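Putative oxidoreductase (Klebsiella pneumoniae subsp. pneumoniae MGH 78578, PDB 3E82) is probably an oxidoreductase of the Gfo/Idh/MocA family, pairing a Rossmann-type nucleotide-binding domain with a C-terminal alpha/beta domain. Local coordinates at residues 303-308 and 312-317. Sequence-based numbering, arbitrary orientation.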
loop_
_atom_site.group_PDB
_atom_site.type_symbol
_atom_site.label_atom_id
_atom_site.label_comp_id
_atom_site.label_asym_id
_atom_site.label_seq_id
_atom_site.Cartn_x
_atom_site.Cartn_y
_atom_site.Cartn_z
ATOM N N TYR B 303 29.908 -10.346 6.761
ATOM C CA TYR B 303 31.339 -10.388 7.033
ATOM C C TYR B 303 31.999 -11.706 6.631
ATOM O O TYR B 303 33.159 -11.723 6.226
ATOM C CB TYR B 303 31.608 -10.073 8.510
ATOM C CG TYR B 303 31.635 -8.582 8.792
ATOM C CD1 TYR B 303 32.608 -7.768 8.216
ATOM C CD2 TYR B 303 30.669 -7.980 9.596
ATOM C CE1 TYR B 303 32.621 -6.386 8.430
ATOM C CE2 TYR B 303 30.667 -6.595 9.818
ATOM C CZ TYR B 303 31.647 -5.804 9.230
ATOM O OH TYR B 303 31.658 -4.434 9.422
HETATM N N MSE B 304 31.263 -12.807 6.730
HETATM C CA MSE B 304 31.817 -14.097 6.332
HETATM C C MSE B 304 32.048 -14.079 4.823
HETATM O O MSE B 304 33.059 -14.582 4.330
HETATM C CB MSE B 304 30.858 -15.222 6.708
HETATM C CG MSE B 304 30.513 -15.241 8.177
HETATM SE SE MSE B 304 29.349 -16.704 8.657
HETATM C CE MSE B 304 27.694 -15.789 8.976
ATOM N N LEU B 305 31.112 -13.474 4.096
ATOM C CA LEU B 305 31.227 -13.390 2.643
ATOM C C LEU B 305 32.281 -12.362 2.215
ATOM O O LEU B 305 33.013 -12.579 1.248
ATOM C CB LEU B 305 29.860 -13.072 2.030
ATOM C CG LEU B 305 28.803 -14.176 2.210
ATOM C CD1 LEU B 305 27.452 -13.693 1.701
ATOM C CD2 LEU B 305 29.234 -15.438 1.451
ATOM N N ILE B 306 32.368 -11.246 2.936
ATOM C CA ILE B 306 33.372 -10.234 2.614
ATOM C C ILE B 306 34.737 -10.894 2.842
ATOM O O ILE B 306 35.687 -10.686 2.080
ATOM C CB ILE B 306 33.244 -8.997 3.536
ATOM C CG1 ILE B 306 32.087 -8.092 3.065
ATOM C CG2 ILE B 306 34.580 -8.268 3.607
ATOM C CD1 ILE B 306 32.350 -7.316 1.776
ATOM N N ARG B 307 34.818 -11.684 3.909
ATOM C CA ARG B 307 36.038 -12.412 4.251
ATOM C C ARG B 307 36.401 -13.312 3.075
ATOM O O ARG B 307 37.503 -13.241 2.533
ATOM C CB ARG B 307 35.805 -13.283 5.494
ATOM C CG ARG B 307 37.002 -14.131 5.914
ATOM C CD ARG B 307 36.581 -15.197 6.929
ATOM N NE ARG B 307 35.528 -16.036 6.361
ATOM C CZ ARG B 307 34.787 -16.900 7.045
ATOM N NH1 ARG B 307 34.973 -17.062 8.350
ATOM N NH2 ARG B 307 33.845 -17.595 6.417
ATOM N N ASP B 308 35.453 -14.152 2.679
ATOM C CA ASP B 308 35.683 -15.073 1.580
ATOM C C ASP B 308 36.053 -14.349 0.295
ATOM O O ASP B 308 36.907 -14.816 -0.468
ATOM C CB ASP B 308 34.452 -15.951 1.363
ATOM C CG ASP B 308 34.167 -16.845 2.555
ATOM O OD1 ASP B 308 35.119 -17.111 3.316
ATOM O OD2 ASP B 308 33.006 -17.282 2.728
ATOM N N GLY B 312 39.740 -14.240 -1.984
ATOM C CA GLY B 312 39.643 -14.613 -3.385
ATOM C C GLY B 312 38.724 -15.783 -3.706
ATOM O O GLY B 312 38.645 -16.202 -4.856
ATOM N N GLN B 313 38.028 -16.308 -2.705
ATOM C CA GLN B 313 37.133 -17.446 -2.900
ATOM C C GLN B 313 35.871 -17.154 -3.710
ATOM O O GLN B 313 35.360 -18.035 -4.408
ATOM C CB GLN B 313 36.707 -18.017 -1.550
ATOM C CG GLN B 313 37.831 -18.579 -0.698
ATOM C CD GLN B 313 37.329 -19.085 0.643
ATOM O OE1 GLN B 313 36.121 -19.235 0.847
ATOM N NE2 GLN B 313 38.251 -19.359 1.561
ATOM N N ILE B 314 35.361 -15.931 -3.597
ATOM C CA ILE B 314 34.143 -15.532 -4.294
ATOM C C ILE B 314 34.148 -14.040 -4.614
ATOM O O ILE B 314 35.060 -13.312 -4.242
ATOM C CB ILE B 314 32.901 -15.793 -3.429
ATOM C CG1 ILE B 314 32.996 -14.963 -2.142
ATOM C CG2 ILE B 314 32.789 -17.274 -3.101
ATOM C CD1 ILE B 314 31.771 -15.047 -1.260
ATOM N N ALA B 315 33.104 -13.590 -5.293
ATOM C CA ALA B 315 32.982 -12.186 -5.641
ATOM C C ALA B 315 32.440 -11.389 -4.453
ATOM O O ALA B 315 31.854 -11.950 -3.520
ATOM C CB ALA B 315 32.056 -12.027 -6.850
ATOM N N ASN B 316 32.665 -10.080 -4.487
ATOM C CA ASN B 316 32.186 -9.169 -3.450
ATOM C C ASN B 316 30.703 -9.494 -3.237
ATOM O O ASN B 316 29.918 -9.455 -4.182
ATOM C CB ASN B 316 32.317 -7.729 -3.956
ATOM C CG ASN B 316 32.052 -6.688 -2.880
ATOM O OD1 ASN B 316 31.411 -6.965 -1.861
ATOM N ND2 ASN B 316 32.534 -5.466 -3.119
ATOM N N PRO B 317 30.297 -9.820 -2.003
ATOM C CA PRO B 317 28.877 -10.131 -1.793
ATOM C C PRO B 317 27.969 -8.917 -1.989
ATOM O O PRO B 317 26.785 -9.056 -2.312
ATOM C CB PRO B 317 28.846 -10.652 -0.361
ATOM C CG PRO B 317 29.937 -9.838 0.300
ATOM C CD PRO B 317 31.049 -9.893 -0.737
#
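The carbonyl O of D308 takes a hydrogen bond from Q313 N at 2.9 Å, somewhat bent at 137°, where G312 ends the helix in a Schellman motif with a positive phi of 78°. Such an ending breaks the helix and redirects the chain, and here 313-317 returns beside the last turns. I314 and P317 then make apolar contact with the helix. I314 holds CG1 between its backbone N and carbonyl carbon (chi1 61°) with the chain extended beyond, which carries CD1 to L305 CD2 at 3.7 Å and near D308 CB. P317 CB and L305 CB meet at 3.5 Å as the two side chains slide past each other in opposite directions, while P317 CG meets I306 CD1 at 3.8 Å, those two side chains crossing at about a right angle. N316 runs alongside I306, its OD1 hydrogen-bonded to V318 N and its ND2 to L121 O. On the D308 carboxylate, OD1 is met from above its plane by R307 NE at 3.3 Å, a salt bridge within the helix. Helix 300-310 and the returning loop, which leads into helix 320-339, both reach the Rossmann domain: I306 and N316 touch S122 of strand 121-123, and Y303 packs on helix 17-28.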